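Local structure of Non-catalytic protein 1 (Piromyces equi, 1WCU) at residues A[47-52]-A[114-119]; A[6-11]-A[133-138]; A[66-71]-A[102-107]; A[75-80]-A[89-94]. The protein probably binds plant cell-wall polysaccharides such as cellulose and mannans through a family 29 carbohydrate-binding module, without cleaving them. All blocks are in the same frame, centred on the assembly; numbering follows the deposited sequence. Where two conformers were deposited one is given.

Interaction 1: residues A[47-52]-A[114-119]; sequences AISLKN and FDRIIV
Lys51 and Asp115 meet across two antiparallel inner strands of the five-stranded sheet of a beta-sandwich; the axes of segments 47-52 and 116-119 lie at 165°. Lys51 NZ lies 2.7 Å from Asp115 OD2 in a salt bridge, coming from above the carboxylate, 46° out of its plane. The same oxygen receives Arg116 NH2 at 3.1 Å on its syn lone pair, while Arg116 NE reaches Asp115 OD1 at 2.8 Å. The guanidinium thus grips the carboxylate side-on with two nitrogens, which fixes its rotation; Arg116 NH2 has a second acidic partner in Glu86. A bend at chi2 (75°) carries the Lys51 chain across, its CD 3.7 Å from Asp115 O. An alanine in place of Asp115 would probably leave Lys51 NZ without its salt-bridge mate and Arg116 NE without an acceptor, setting the lysine end free to turn. Asp115 and Arg116 both stand opposite Gln79 on the next strand, a classic beta bulge. Val119 belongs to the other face of the sheet, toward Met131 of the second sheet. There it lies alongside Ile48 and points the same way, its CB 3.9 Å from Ile48 CG1.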
loop_
_atom_site.group_PDB
_atom_site.type_symbol
_atom_site.label_atom_id
_atom_site.label_comp_id
_atom_site.label_asym_id
_atom_site.label_seq_id
_atom_site.Cartn_x
_atom_site.Cartn_y
_atom_site.Cartn_z
ATOM N N ALA A 47 6.699 8.575 -2.878
ATOM C CA ALA A 47 6.063 7.297 -2.562
ATOM C C ALA A 47 6.510 6.728 -1.237
ATOM O O ALA A 47 7.655 6.916 -0.824
ATOM C CB ALA A 47 6.397 6.281 -3.608
ATOM N N ILE A 48 5.620 5.956 -0.617
ATOM C CA ILE A 48 6.063 4.898 0.291
ATOM C C ILE A 48 6.097 3.589 -0.497
ATOM O O ILE A 48 5.382 3.430 -1.494
ATOM C CB ILE A 48 5.193 4.756 1.549
ATOM C CG1 ILE A 48 3.725 4.511 1.188
ATOM C CG2 ILE A 48 5.407 5.925 2.469
ATOM C CD1 ILE A 48 2.903 4.063 2.365
ATOM N N SER A 49 6.952 2.665 -0.088
ATOM C CA SER A 49 6.989 1.332 -0.695
ATOM C C SER A 49 7.213 0.328 0.436
ATOM O O SER A 49 8.306 0.250 1.021
ATOM C CB SER A 49 8.059 1.242 -1.772
ATOM O OG SER A 49 7.994 -0.046 -2.356
ATOM N N LEU A 50 6.154 -0.394 0.787
ATOM C CA LEU A 50 6.149 -1.178 2.005
ATOM C C LEU A 50 6.616 -2.591 1.685
ATOM O O LEU A 50 5.899 -3.389 1.053
ATOM C CB LEU A 50 4.766 -1.149 2.665
ATOM C CG LEU A 50 4.285 0.275 2.979
ATOM C CD1 LEU A 50 2.856 0.222 3.517
ATOM C CD2 LEU A 50 5.215 0.994 3.975
ATOM N N LYS A 51 7.845 -2.854 2.108
ATOM C CA LYS A 51 8.583 -4.097 1.856
ATOM C C LYS A 51 8.292 -5.127 2.936
ATOM O O LYS A 51 8.343 -4.826 4.124
ATOM C CB LYS A 51 10.095 -3.778 1.808
ATOM C CG LYS A 51 11.042 -4.977 1.905
ATOM C CD LYS A 51 11.112 -5.812 0.616
ATOM C CE LYS A 51 12.143 -6.938 0.807
ATOM N NZ LYS A 51 12.525 -7.692 -0.423
ATOM N N ASN A 52 7.960 -6.338 2.490
ATOM C CA ASN A 52 7.791 -7.497 3.370
ATOM C C ASN A 52 9.151 -8.124 3.646
ATOM O O ASN A 52 9.784 -8.649 2.735
ATOM C CB ASN A 52 6.851 -8.506 2.692
ATOM C CG ASN A 52 6.315 -9.541 3.634
ATOM O OD1 ASN A 52 6.913 -9.840 4.667
ATOM N ND2 ASN A 52 5.156 -10.066 3.309
ATOM N N PHE A 114 5.251 -10.436 -5.813
ATOM C CA PHE A 114 5.830 -9.122 -5.484
ATOM C C PHE A 114 6.165 -8.968 -4.006
ATOM O O PHE A 114 5.576 -9.667 -3.171
ATOM C CB PHE A 114 4.848 -8.005 -5.915
ATOM C CG PHE A 114 3.601 -7.949 -5.073
ATOM C CD1 PHE A 114 2.550 -8.838 -5.291
ATOM C CD2 PHE A 114 3.504 -7.063 -4.007
ATOM C CE1 PHE A 114 1.418 -8.820 -4.502
ATOM C CE2 PHE A 114 2.375 -7.032 -3.200
ATOM C CZ PHE A 114 1.329 -7.930 -3.444
ATOM N N ASP A 115 7.094 -8.061 -3.694
ATOM C CA ASP A 115 7.577 -7.896 -2.320
ATOM C C ASP A 115 7.314 -6.508 -1.722
ATOM O O ASP A 115 7.672 -6.279 -0.570
ATOM C CB ASP A 115 9.070 -8.213 -2.203
ATOM C CG ASP A 115 9.949 -7.163 -2.816
ATOM O OD1 ASP A 115 9.397 -6.176 -3.316
ATOM O OD2 ASP A 115 11.196 -7.331 -2.790
ATOM N N ARG A 116 6.689 -5.610 -2.485
ATOM C CA ARG A 116 6.515 -4.206 -2.068
ATOM C C ARG A 116 5.199 -3.631 -2.578
ATOM O O ARG A 116 4.864 -3.787 -3.768
ATOM C CB ARG A 116 7.663 -3.340 -2.590
ATOM C CG ARG A 116 8.810 -3.138 -1.636
ATOM C CD ARG A 116 10.057 -2.641 -2.341
ATOM N NE ARG A 116 10.728 -3.746 -2.999
ATOM C CZ ARG A 116 11.933 -3.704 -3.539
ATOM N NH1 ARG A 116 12.579 -2.567 -3.688
ATOM N NH2 ARG A 116 12.449 -4.820 -4.001
ATOM N N ILE A 117 4.494 -2.950 -1.671
ATOM C CA ILE A 117 3.279 -2.208 -1.960
ATOM C C ILE A 117 3.607 -0.709 -1.977
ATOM O O ILE A 117 4.010 -0.136 -0.956
ATOM C CB ILE A 117 2.189 -2.480 -0.891
ATOM C CG1 ILE A 117 1.812 -3.959 -0.884
ATOM C CG2 ILE A 117 0.955 -1.604 -1.160
ATOM C CD1 ILE A 117 0.931 -4.398 0.284
ATOM N N ILE A 118 3.382 -0.074 -3.117
ATOM C CA ILE A 118 3.665 1.349 -3.326
ATOM C C ILE A 118 2.397 2.184 -3.245
ATOM O O ILE A 118 1.377 1.812 -3.812
ATOM C CB ILE A 118 4.267 1.559 -4.737
ATOM C CG1 ILE A 118 5.683 0.976 -4.830
ATOM C CG2 ILE A 118 4.290 3.037 -5.120
ATOM C CD1 ILE A 118 6.127 0.739 -6.273
ATOM N N VAL A 119 2.462 3.299 -2.527
ATOM C CA VAL A 119 1.406 4.330 -2.557
ATOM C C VAL A 119 2.126 5.606 -2.955
ATOM O O VAL A 119 3.149 5.932 -2.362
ATOM C CB VAL A 119 0.682 4.507 -1.211
ATOM C CG1 VAL A 119 -0.447 5.531 -1.316
ATOM C CG2 VAL A 119 0.103 3.170 -0.752
#

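Interaction 2: residues A[6-11]-A[133-138]; sequences YSVVYE and YIIYST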
loop_
_atom_site.group_PDB
_atom_site.type_symbol
_atom_site.label_atom_id
_atom_site.label_comp_id
_atom_site.label_asym_id
_atom_site.label_seq_id
_atom_site.Cartn_x
_atom_site.Cartn_y
_atom_site.Cartn_z
ATOM N N TYR A 6 -3.443 -13.743 5.163
ATOM C CA TYR A 6 -3.339 -12.284 5.264
ATOM C C TYR A 6 -2.020 -11.839 5.862
ATOM O O TYR A 6 -1.528 -12.436 6.830
ATOM C CB TYR A 6 -4.462 -11.709 6.136
ATOM C CG TYR A 6 -5.822 -12.105 5.676
ATOM C CD1 TYR A 6 -6.474 -11.392 4.688
ATOM C CD2 TYR A 6 -6.455 -13.219 6.214
ATOM C CE1 TYR A 6 -7.722 -11.762 4.249
ATOM C CE2 TYR A 6 -7.703 -13.594 5.787
ATOM C CZ TYR A 6 -8.330 -12.867 4.798
ATOM O OH TYR A 6 -9.588 -13.208 4.354
ATOM N N SER A 7 -1.462 -10.781 5.284
ATOM C CA SER A 7 -0.318 -10.053 5.845
ATOM C C SER A 7 -0.844 -8.688 6.277
ATOM O O SER A 7 -1.187 -7.872 5.420
ATOM C CB SER A 7 0.784 -9.816 4.804
ATOM O OG SER A 7 1.372 -11.020 4.323
ATOM N N VAL A 8 -0.878 -8.431 7.582
ATOM C CA VAL A 8 -1.366 -7.152 8.112
ATOM C C VAL A 8 -0.153 -6.240 8.292
ATOM O O VAL A 8 0.653 -6.430 9.201
ATOM C CB VAL A 8 -2.138 -7.346 9.434
ATOM C CG1 VAL A 8 -2.633 -6.012 9.979
ATOM C CG2 VAL A 8 -3.306 -8.309 9.244
ATOM N N VAL A 9 -0.021 -5.246 7.419
ATOM C CA VAL A 9 1.184 -4.408 7.370
ATOM C C VAL A 9 1.115 -3.286 8.413
ATOM O O VAL A 9 2.092 -2.971 9.096
ATOM C CB VAL A 9 1.336 -3.786 5.963
ATOM C CG1 VAL A 9 2.531 -2.858 5.886
ATOM C CG2 VAL A 9 1.412 -4.870 4.885
ATOM N N TYR A 10 -0.071 -2.701 8.520
ATOM C CA TYR A 10 -0.322 -1.574 9.406
ATOM C C TYR A 10 -1.802 -1.481 9.732
ATOM O O TYR A 10 -2.627 -1.531 8.815
ATOM C CB TYR A 10 0.155 -0.262 8.761
ATOM C CG TYR A 10 -0.185 0.961 9.582
ATOM C CD1 TYR A 10 -1.334 1.695 9.335
ATOM C CD2 TYR A 10 0.623 1.370 10.648
ATOM C CE1 TYR A 10 -1.680 2.792 10.119
ATOM C CE2 TYR A 10 0.282 2.454 11.428
ATOM C CZ TYR A 10 -0.866 3.174 11.163
ATOM O OH TYR A 10 -1.232 4.248 11.941
ATOM N N GLU A 11 -2.153 -1.348 11.008
ATOM C CA GLU A 11 -3.540 -1.138 11.412
ATOM C C GLU A 11 -3.762 0.330 11.758
ATOM O O GLU A 11 -4.263 1.087 10.927
ATOM C CB GLU A 11 -3.919 -2.084 12.563
ATOM C CG GLU A 11 -4.099 -3.531 12.093
ATOM C CD GLU A 11 -4.680 -4.439 13.187
ATOM O OE1 GLU A 11 -4.124 -4.401 14.294
ATOM O OE2 GLU A 11 -5.662 -5.190 12.928
ATOM N N TYR A 133 -5.104 0.315 8.126
ATOM C CA TYR A 133 -5.529 -1.047 7.774
ATOM C C TYR A 133 -5.017 -1.480 6.394
ATOM O O TYR A 133 -5.786 -1.898 5.535
ATOM C CB TYR A 133 -7.060 -1.216 7.891
ATOM C CG TYR A 133 -7.674 -0.624 9.142
ATOM C CD1 TYR A 133 -7.380 -1.111 10.401
ATOM C CD2 TYR A 133 -8.530 0.450 9.037
ATOM C CE1 TYR A 133 -7.968 -0.510 11.563
ATOM C CE2 TYR A 133 -9.104 1.037 10.139
ATOM C CZ TYR A 133 -8.827 0.568 11.387
ATOM O OH TYR A 133 -9.437 1.212 12.453
ATOM N N ILE A 134 -3.709 -1.393 6.220
ATOM C CA ILE A 134 -3.051 -1.863 5.016
ATOM C C ILE A 134 -2.863 -3.369 5.161
ATOM O O ILE A 134 -2.108 -3.829 6.019
ATOM C CB ILE A 134 -1.689 -1.174 4.791
ATOM C CG1 ILE A 134 -1.870 0.351 4.720
ATOM C CG2 ILE A 134 -1.063 -1.717 3.502
ATOM C CD1 ILE A 134 -0.549 1.112 4.682
ATOM N N ILE A 135 -3.570 -4.132 4.333
ATOM C CA ILE A 135 -3.645 -5.588 4.475
ATOM C C ILE A 135 -3.548 -6.235 3.103
ATOM O O ILE A 135 -4.279 -5.871 2.192
ATOM C CB ILE A 135 -4.986 -6.047 5.134
ATOM C CG1 ILE A 135 -5.160 -5.417 6.522
ATOM C CG2 ILE A 135 -5.063 -7.578 5.209
ATOM C CD1 ILE A 135 -6.562 -5.522 7.074
ATOM N N TYR A 136 -2.660 -7.204 2.956
ATOM C CA TYR A 136 -2.578 -8.035 1.756
ATOM C C TYR A 136 -3.208 -9.406 2.005
ATOM O O TYR A 136 -2.985 -10.011 3.040
ATOM C CB TYR A 136 -1.107 -8.235 1.353
ATOM C CG TYR A 136 -0.962 -9.305 0.287
ATOM C CD1 TYR A 136 -1.277 -9.034 -1.049
ATOM C CD2 TYR A 136 -0.574 -10.596 0.606
ATOM C CE1 TYR A 136 -1.201 -10.003 -2.023
ATOM C CE2 TYR A 136 -0.481 -11.592 -0.385
ATOM C CZ TYR A 136 -0.799 -11.293 -1.684
ATOM O OH TYR A 136 -0.725 -12.272 -2.660
ATOM N N SER A 137 -3.967 -9.891 1.034
ATOM C CA SER A 137 -4.548 -11.225 1.061
ATOM C C SER A 137 -4.093 -11.998 -0.167
ATOM O O SER A 137 -4.078 -11.466 -1.275
ATOM C CB SER A 137 -6.068 -11.126 1.033
ATOM O OG SER A 137 -6.654 -12.418 0.952
ATOM N N THR A 138 -3.759 -13.276 0.019
ATOM C CA THR A 138 -3.483 -14.141 -1.123
ATOM C C THR A 138 -4.750 -14.461 -1.912
ATOM O O THR A 138 -4.669 -14.922 -3.052
ATOM C CB THR A 138 -2.855 -15.482 -0.698
ATOM O OG1 THR A 138 -3.713 -16.139 0.229
ATOM C CG2 THR A 138 -1.480 -15.249 -0.054
#
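Val9 and Tyr10 both face Ile134, which makes a classic beta bulge in the antiparallel pairing of strand 6-10 with strand 133-137, part of the six-stranded sheet of the beta-sandwich. The evidence is at Ile134 O: Val9 N donates to it at 2.9 Å, nearly in line with the carbonyl, and Tyr10 N adds a weak bond at 3.4 Å. Val9 has the helix-like backbone angles expected at the first position of such a bulge, and the register slips by one residue between Val8 and Tyr10. This is the tight part of the contact. Val9 CB sits 4.0 Å from Ile134 CG2, and both side chains continue onto Leu50 of the facing sheet. Nearby, the Tyr10 hydroxyl is bonded to Gly13 O beyond the strand. The other face holds the exposed Tyr6 and the partly exposed Val8, although Leu146 and His149, from the C-terminal end with its histidine tag, cover part of it. Val8 CG1 lies 4.3 Å from Ile135 CG1. The Tyr6 ring leans across the strand, with CE1 3.5 Å from Ser137 OG, an oxygen already hydrogen-bonded to Gly139 N; Ile135 CG2 touches the same ring at CD1. Glu11 is likewise exposed, and its side chain does little more than brush Tyr133 through CB. Its backbone does the holding: Tyr133 N donates to Glu11 O at 3.0 Å, in the carbonyl plane and on a lone pair. That same oxygen lies 3.8 Å above one face of the Tyr133 ring, offset toward the rim.

Interaction 3: residues A[66-71]-A[102-107]; sequences LQVKTE and TEYKFE
Leu66 and Phe106 meet obliquely, the methyl CD2 of the leucine pushing against the edge of the phenylalanine ring, 3.7 Å from CE2. Leu66 reaches it because CG stands between the backbone N and the carbonyl carbon (chi1 78°), which tips the isobutyl group toward the partner strand. The same methyl touches Tyr104 CB at 4.3 Å, so it sits between the base of Tyr104 and the ring edge of Phe106 on one face of the sheet. One step along, bump and hollow change owners. The Tyr104 ring passes at about a right angle to Val68 and lays CE1 against the branch point of the valine, 3.9 Å from CB, and against its CG2, while Leu66 O lies at the ring's edge. Water 1 bridges the two strands: it is 2.7 Å from Tyr104 OH, in the ring plane, and donates to Val68 O at 3.2 Å. Tyr104 OH is also bonded to Arg96 N, which fixes the far end of the ring. On the other face Gln67 and Glu103 run side by side, their amide and carboxylate planes 75° apart; Gln67 OE1 and Glu103 OE2 share the hydroxyl of Tyr65 as a partner. Four backbone bonds pair Leu66 with Tyr104 and Val68 with Thr102; past Val68 strand 66-70, inclined at 135°, leaves its partner, while at the other end Phe106 pairs with Ile64. Phe106 reaches Val92 and Val68 reaches Phe95 on strand 90-98, as is characteristic of a twisted antiparallel sheet packing its apolar face on the second sheet of a beta-sandwich.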
loop_
_atom_site.group_PDB
_atom_site.type_symbol
_atom_site.label_atom_id
_atom_site.label_comp_id
_atom_site.label_asym_id
_atom_site.label_seq_id
_atom_site.Cartn_x
_atom_site.Cartn_y
_atom_site.Cartn_z
ATOM N N LEU A 66 -6.692 -1.277 1.661
ATOM C CA LEU A 66 -6.351 -0.240 2.648
ATOM C C LEU A 66 -7.442 0.808 2.705
ATOM O O LEU A 66 -8.310 0.872 1.811
ATOM C CB LEU A 66 -4.993 0.409 2.347
ATOM C CG LEU A 66 -4.930 1.462 1.239
ATOM C CD1 LEU A 66 -3.583 2.190 1.281
ATOM C CD2 LEU A 66 -5.147 0.849 -0.108
ATOM N N GLN A 67 -7.382 1.617 3.753
ATOM C CA GLN A 67 -8.215 2.814 3.872
ATOM C C GLN A 67 -7.343 4.062 3.721
ATOM O O GLN A 67 -6.230 4.124 4.257
ATOM C CB GLN A 67 -8.955 2.836 5.210
ATOM C CG GLN A 67 -9.873 1.639 5.402
ATOM C CD GLN A 67 -10.675 1.662 6.685
ATOM O OE1 GLN A 67 -11.307 0.650 7.041
ATOM N NE2 GLN A 67 -10.637 2.773 7.400
ATOM N N VAL A 68 -7.871 5.046 2.995
ATOM C CA VAL A 68 -7.157 6.302 2.745
ATOM C C VAL A 68 -8.068 7.488 3.050
ATOM O O VAL A 68 -9.264 7.452 2.730
ATOM C CB VAL A 68 -6.705 6.417 1.282
ATOM C CG1 VAL A 68 -5.842 7.664 1.085
ATOM C CG2 VAL A 68 -5.938 5.172 0.869
ATOM N N LYS A 69 -7.492 8.535 3.656
ATOM C CA LYS A 69 -8.128 9.840 3.857
ATOM C C LYS A 69 -7.126 10.859 3.370
ATOM O O LYS A 69 -5.984 10.861 3.818
ATOM C CB LYS A 69 -8.440 10.064 5.343
ATOM C CG LYS A 69 -8.963 11.460 5.648
ATOM C CD LYS A 69 -9.284 11.631 7.124
ATOM C CE LYS A 69 -8.081 11.730 7.978
ATOM N NZ LYS A 69 -8.471 12.007 9.407
ATOM N N THR A 70 -7.529 11.732 2.454
ATOM C CA THR A 70 -6.601 12.710 1.882
ATOM C C THR A 70 -7.310 13.747 1.028
ATOM O O THR A 70 -8.387 13.484 0.489
ATOM C CB THR A 70 -5.517 11.992 1.003
ATOM O OG1 THR A 70 -4.512 12.938 0.601
ATOM C CG2 THR A 70 -6.118 11.352 -0.224
ATOM N N GLU A 71 -6.661 14.903 0.872
ATOM C CA GLU A 71 -7.099 15.936 -0.065
ATOM C C GLU A 71 -6.420 15.856 -1.438
ATOM O O GLU A 71 -6.755 16.614 -2.348
ATOM C CB GLU A 71 -6.884 17.322 0.547
ATOM C CG GLU A 71 -7.770 17.634 1.735
ATOM C CD GLU A 71 -7.581 19.065 2.191
ATOM O OE1 GLU A 71 -8.145 19.972 1.542
ATOM O OE2 GLU A 71 -6.836 19.279 3.169
ATOM N N THR A 102 -11.683 6.062 3.374
ATOM C CA THR A 102 -12.388 5.344 2.308
ATOM C C THR A 102 -11.679 4.004 2.079
ATOM O O THR A 102 -10.451 3.952 2.011
ATOM C CB THR A 102 -12.311 6.165 1.010
ATOM O OG1 THR A 102 -12.866 7.468 1.246
ATOM C CG2 THR A 102 -13.010 5.509 -0.161
ATOM N N GLU A 103 -12.447 2.921 1.967
ATOM C CA GLU A 103 -11.904 1.606 1.694
ATOM C C GLU A 103 -11.618 1.427 0.216
ATOM O O GLU A 103 -12.427 1.839 -0.638
ATOM C CB GLU A 103 -12.907 0.510 2.088
ATOM C CG GLU A 103 -13.380 0.542 3.530
ATOM C CD GLU A 103 -14.298 -0.629 3.849
ATOM O OE1 GLU A 103 -15.527 -0.497 3.654
ATOM O OE2 GLU A 103 -13.802 -1.662 4.308
ATOM N N TYR A 104 -10.491 0.784 -0.084
ATOM C CA TYR A 104 -10.137 0.376 -1.425
ATOM C C TYR A 104 -9.675 -1.079 -1.416
ATOM O O TYR A 104 -8.976 -1.505 -0.481
ATOM C CB TYR A 104 -8.980 1.227 -1.943
ATOM C CG TYR A 104 -9.263 2.715 -2.090
ATOM C CD1 TYR A 104 -9.114 3.592 -1.019
ATOM C CD2 TYR A 104 -9.663 3.251 -3.310
ATOM C CE1 TYR A 104 -9.382 4.948 -1.153
ATOM C CE2 TYR A 104 -9.915 4.607 -3.448
ATOM C CZ TYR A 104 -9.774 5.447 -2.365
ATOM O OH TYR A 104 -9.991 6.812 -2.501
ATOM N N LYS A 105 -10.027 -1.808 -2.467
ATOM C CA LYS A 105 -9.514 -3.153 -2.734
ATOM C C LYS A 105 -8.987 -3.187 -4.156
ATOM O O LYS A 105 -9.711 -2.826 -5.083
ATOM C CB LYS A 105 -10.621 -4.198 -2.629
ATOM C CG LYS A 105 -11.034 -4.521 -1.227
ATOM C CD LYS A 105 -11.905 -5.769 -1.151
ATOM C CE LYS A 105 -13.211 -5.627 -1.922
ATOM N NZ LYS A 105 -14.174 -6.742 -1.652
ATOM N N PHE A 106 -7.743 -3.624 -4.331
ATOM C CA PHE A 106 -7.084 -3.672 -5.643
ATOM C C PHE A 106 -6.666 -5.104 -5.962
ATOM O O PHE A 106 -5.978 -5.740 -5.181
ATOM C CB PHE A 106 -5.864 -2.760 -5.707
ATOM C CG PHE A 106 -6.136 -1.329 -5.287
ATOM C CD1 PHE A 106 -6.977 -0.531 -6.030
ATOM C CD2 PHE A 106 -5.566 -0.814 -4.148
ATOM C CE1 PHE A 106 -7.228 0.785 -5.649
ATOM C CE2 PHE A 106 -5.815 0.490 -3.767
ATOM C CZ PHE A 106 -6.631 1.283 -4.526
ATOM N N GLU A 107 -7.089 -5.612 -7.110
ATOM C CA GLU A 107 -6.690 -6.929 -7.560
ATOM C C GLU A 107 -5.273 -6.881 -8.108
ATOM O O GLU A 107 -4.945 -6.027 -8.945
ATOM C CB GLU A 107 -7.644 -7.417 -8.661
ATOM C CG GLU A 107 -9.099 -7.495 -8.200
ATOM C CD GLU A 107 -10.069 -8.010 -9.259
ATOM O OE1 GLU A 107 -9.646 -8.228 -10.413
ATOM O OE2 GLU A 107 -11.268 -8.163 -8.932
HETATM O O HOH W 1 -9.324 8.320 -0.340
#

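Interaction 4: residues A[75-80]-A[89-94]; sequences LVKVQG and AFNVGS
Strands 75-79 and 90-94 run antiparallel, their short axes at 144°, as the two arms of a beta hairpin at the rim of the five-stranded sheet. A classic bulge interrupts the pairing: Val92 and Gly93 both face Val76, whose O accepts Val92 N at 2.9 Å and Gly93 N at 3.2 Å. Regular pairing resumes beyond it, with Val78 and Phe90 exchanging two bonds. Lys77 rises from one face of the sheet, past Asn91 and beside Ala89. CG is anti to the carbonyl carbon (chi1 -52°) and the chain is extended from there on; this direction brings CD to 3.9 Å from Ala89 CB. In one conformer, Asn91 ND2 lies 3.3 Å from Lys77 CG and 3.2 Å from Leu75 CB, a placement the second conformer makes less certain. The Lys77 ammonium makes weak bonds to water 2 and to Tyr45 OH; the water donates to Ala89 O at 3.0 Å. An alanine in place of Lys77 would probably leave Ala89 CB and Asn91 without the aliphatic chain they rest on. The opposite face is apolar and turned to Phe106 of the second sheet, which both Val76 and Val92 touch. Here Val92 puts CG2 between its backbone N and carbonyl carbon, where that methyl meets Val76 CG1 at 3.8 Å and also lies 3.4 Å from Val76 O.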
loop_
_atom_site.group_PDB
_atom_site.type_symbol
_atom_site.label_atom_id
_atom_site.label_comp_id
_atom_site.label_asym_id
_atom_site.label_seq_id
_atom_site.Cartn_x
_atom_site.Cartn_y
_atom_site.Cartn_z
ATOM N N LEU A 75 -1.736 6.861 -6.981
ATOM C CA LEU A 75 -1.658 5.502 -7.488
ATOM C C LEU A 75 -1.186 4.526 -6.431
ATOM O O LEU A 75 -0.420 4.874 -5.528
ATOM C CB LEU A 75 -0.688 5.448 -8.665
ATOM C CG LEU A 75 -1.147 6.216 -9.919
ATOM C CD1 LEU A 75 -0.110 6.257 -11.005
ATOM C CD2 LEU A 75 -2.413 5.634 -10.483
ATOM N N VAL A 76 -1.693 3.302 -6.525
ATOM C CA VAL A 76 -1.187 2.147 -5.777
ATOM C C VAL A 76 -0.567 1.176 -6.788
ATOM O O VAL A 76 -1.131 0.902 -7.854
ATOM C CB VAL A 76 -2.302 1.488 -4.950
ATOM C CG1 VAL A 76 -1.773 0.315 -4.141
ATOM C CG2 VAL A 76 -2.923 2.517 -4.011
ATOM N N LYS A 77 0.632 0.702 -6.463
ATOM C CA LYS A 77 1.405 -0.135 -7.368
ATOM C C LYS A 77 2.061 -1.265 -6.581
ATOM O O LYS A 77 2.096 -1.242 -5.355
ATOM C CB LYS A 77 2.511 0.679 -8.045
ATOM C CG LYS A 77 2.071 1.975 -8.718
ATOM C CD LYS A 77 3.263 2.709 -9.271
ATOM C CE LYS A 77 2.936 4.010 -9.983
ATOM N NZ LYS A 77 4.060 4.320 -10.882
ATOM N N VAL A 78 2.624 -2.220 -7.305
ATOM C CA VAL A 78 3.541 -3.206 -6.734
ATOM C C VAL A 78 4.901 -3.118 -7.434
ATOM O O VAL A 78 4.986 -2.687 -8.585
ATOM C CB VAL A 78 2.983 -4.672 -6.800
ATOM C CG1 VAL A 78 1.691 -4.773 -6.005
ATOM C CG2 VAL A 78 2.787 -5.134 -8.215
ATOM N N GLN A 79 5.961 -3.469 -6.710
ATOM C CA GLN A 79 7.279 -3.623 -7.302
ATOM C C GLN A 79 7.987 -4.814 -6.639
ATOM O O GLN A 79 7.379 -5.572 -5.878
ATOM C CB GLN A 79 8.109 -2.321 -7.225
ATOM C CG GLN A 79 8.540 -1.973 -5.810
ATOM C CD GLN A 79 9.447 -0.770 -5.670
ATOM O OE1 GLN A 79 9.319 -0.017 -4.707
ATOM N NE2 GLN A 79 10.420 -0.619 -6.577
ATOM N N GLY A 80 9.256 -5.028 -6.956
ATOM C CA GLY A 80 9.951 -6.237 -6.522
ATOM C C GLY A 80 9.277 -7.475 -7.090
ATOM O O GLY A 80 9.160 -8.502 -6.410
ATOM N N ALA A 89 7.763 -0.795 -11.549
ATOM C CA ALA A 89 6.512 -0.787 -10.795
ATOM C C ALA A 89 5.310 -0.998 -11.714
ATOM O O ALA A 89 5.331 -0.637 -12.915
ATOM C CB ALA A 89 6.359 0.501 -10.023
ATOM N N PHE A 90 4.274 -1.619 -11.162
ATOM C CA PHE A 90 3.075 -1.982 -11.908
ATOM C C PHE A 90 1.844 -1.453 -11.207
ATOM O O PHE A 90 1.620 -1.768 -10.037
ATOM C CB PHE A 90 3.003 -3.510 -12.062
ATOM C CG PHE A 90 4.216 -4.084 -12.721
ATOM C CD1 PHE A 90 5.353 -4.376 -11.992
ATOM C CD2 PHE A 90 4.246 -4.267 -14.095
ATOM C CE1 PHE A 90 6.493 -4.857 -12.613
ATOM C CE2 PHE A 90 5.396 -4.751 -14.709
ATOM C CZ PHE A 90 6.497 -5.045 -13.958
ATOM N N ASN A 91 1.040 -0.669 -11.921
ATOM C CA ASN A 91 -0.115 -0.036 -11.327
ATOM C C ASN A 91 -1.189 -1.078 -11.053
ATOM O O ASN A 91 -1.498 -1.888 -11.933
ATOM C CB ASN A 91 -0.713 1.062 -12.234
ATOM C CG ASN A 91 -0.193 2.487 -11.887
ATOM O OD1 ASN A 91 0.386 3.211 -12.729
ATOM N ND2 ASN A 91 -0.471 2.916 -10.658
ATOM N N VAL A 92 -1.772 -1.034 -9.858
ATOM C CA VAL A 92 -2.900 -1.894 -9.498
ATOM C C VAL A 92 -4.175 -1.122 -9.182
ATOM O O VAL A 92 -5.257 -1.709 -9.127
ATOM C CB VAL A 92 -2.574 -2.876 -8.338
ATOM C CG1 VAL A 92 -1.433 -3.798 -8.734
ATOM C CG2 VAL A 92 -2.290 -2.158 -7.030
ATOM N N GLY A 93 -4.078 0.191 -8.991
ATOM C CA GLY A 93 -5.279 0.978 -8.720
ATOM C C GLY A 93 -4.974 2.421 -8.435
ATOM O O GLY A 93 -3.816 2.823 -8.515
ATOM N N SER A 94 -6.022 3.200 -8.158
ATOM C CA SER A 94 -5.878 4.614 -7.831
ATOM C C SER A 94 -6.673 4.929 -6.587
ATOM O O SER A 94 -7.637 4.224 -6.281
ATOM C CB SER A 94 -6.362 5.488 -8.974
ATOM O OG SER A 94 -7.728 5.280 -9.214
HETATM O O HOH W 2 3.991 2.015 -13.320
#

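In the fold
From the N terminus, strand 6-10 waits for strand 129-137, and interaction 2 closes the widest loop, with the other three contacts nested inside it. Interaction 1 comes next inward, joining 47-52 to 114-119; interaction 3 lies within that loop and interaction 4, the short hairpin, innermost. None cross. Interactions 1 and 4 share one sheet, since strands 116-121 and 74-79 are neighbours, and Ser49 OG meets Gln79 OE1 at 2.7 Å. Interactions 2 and 3 share the other, through strands 129-137 and 62-70. The two pairs meet where Phe114 packs on Tyr136 and Phe106 on Gly93, while interactions 2 and 4 stay about 7 Å apart at their nearest atoms.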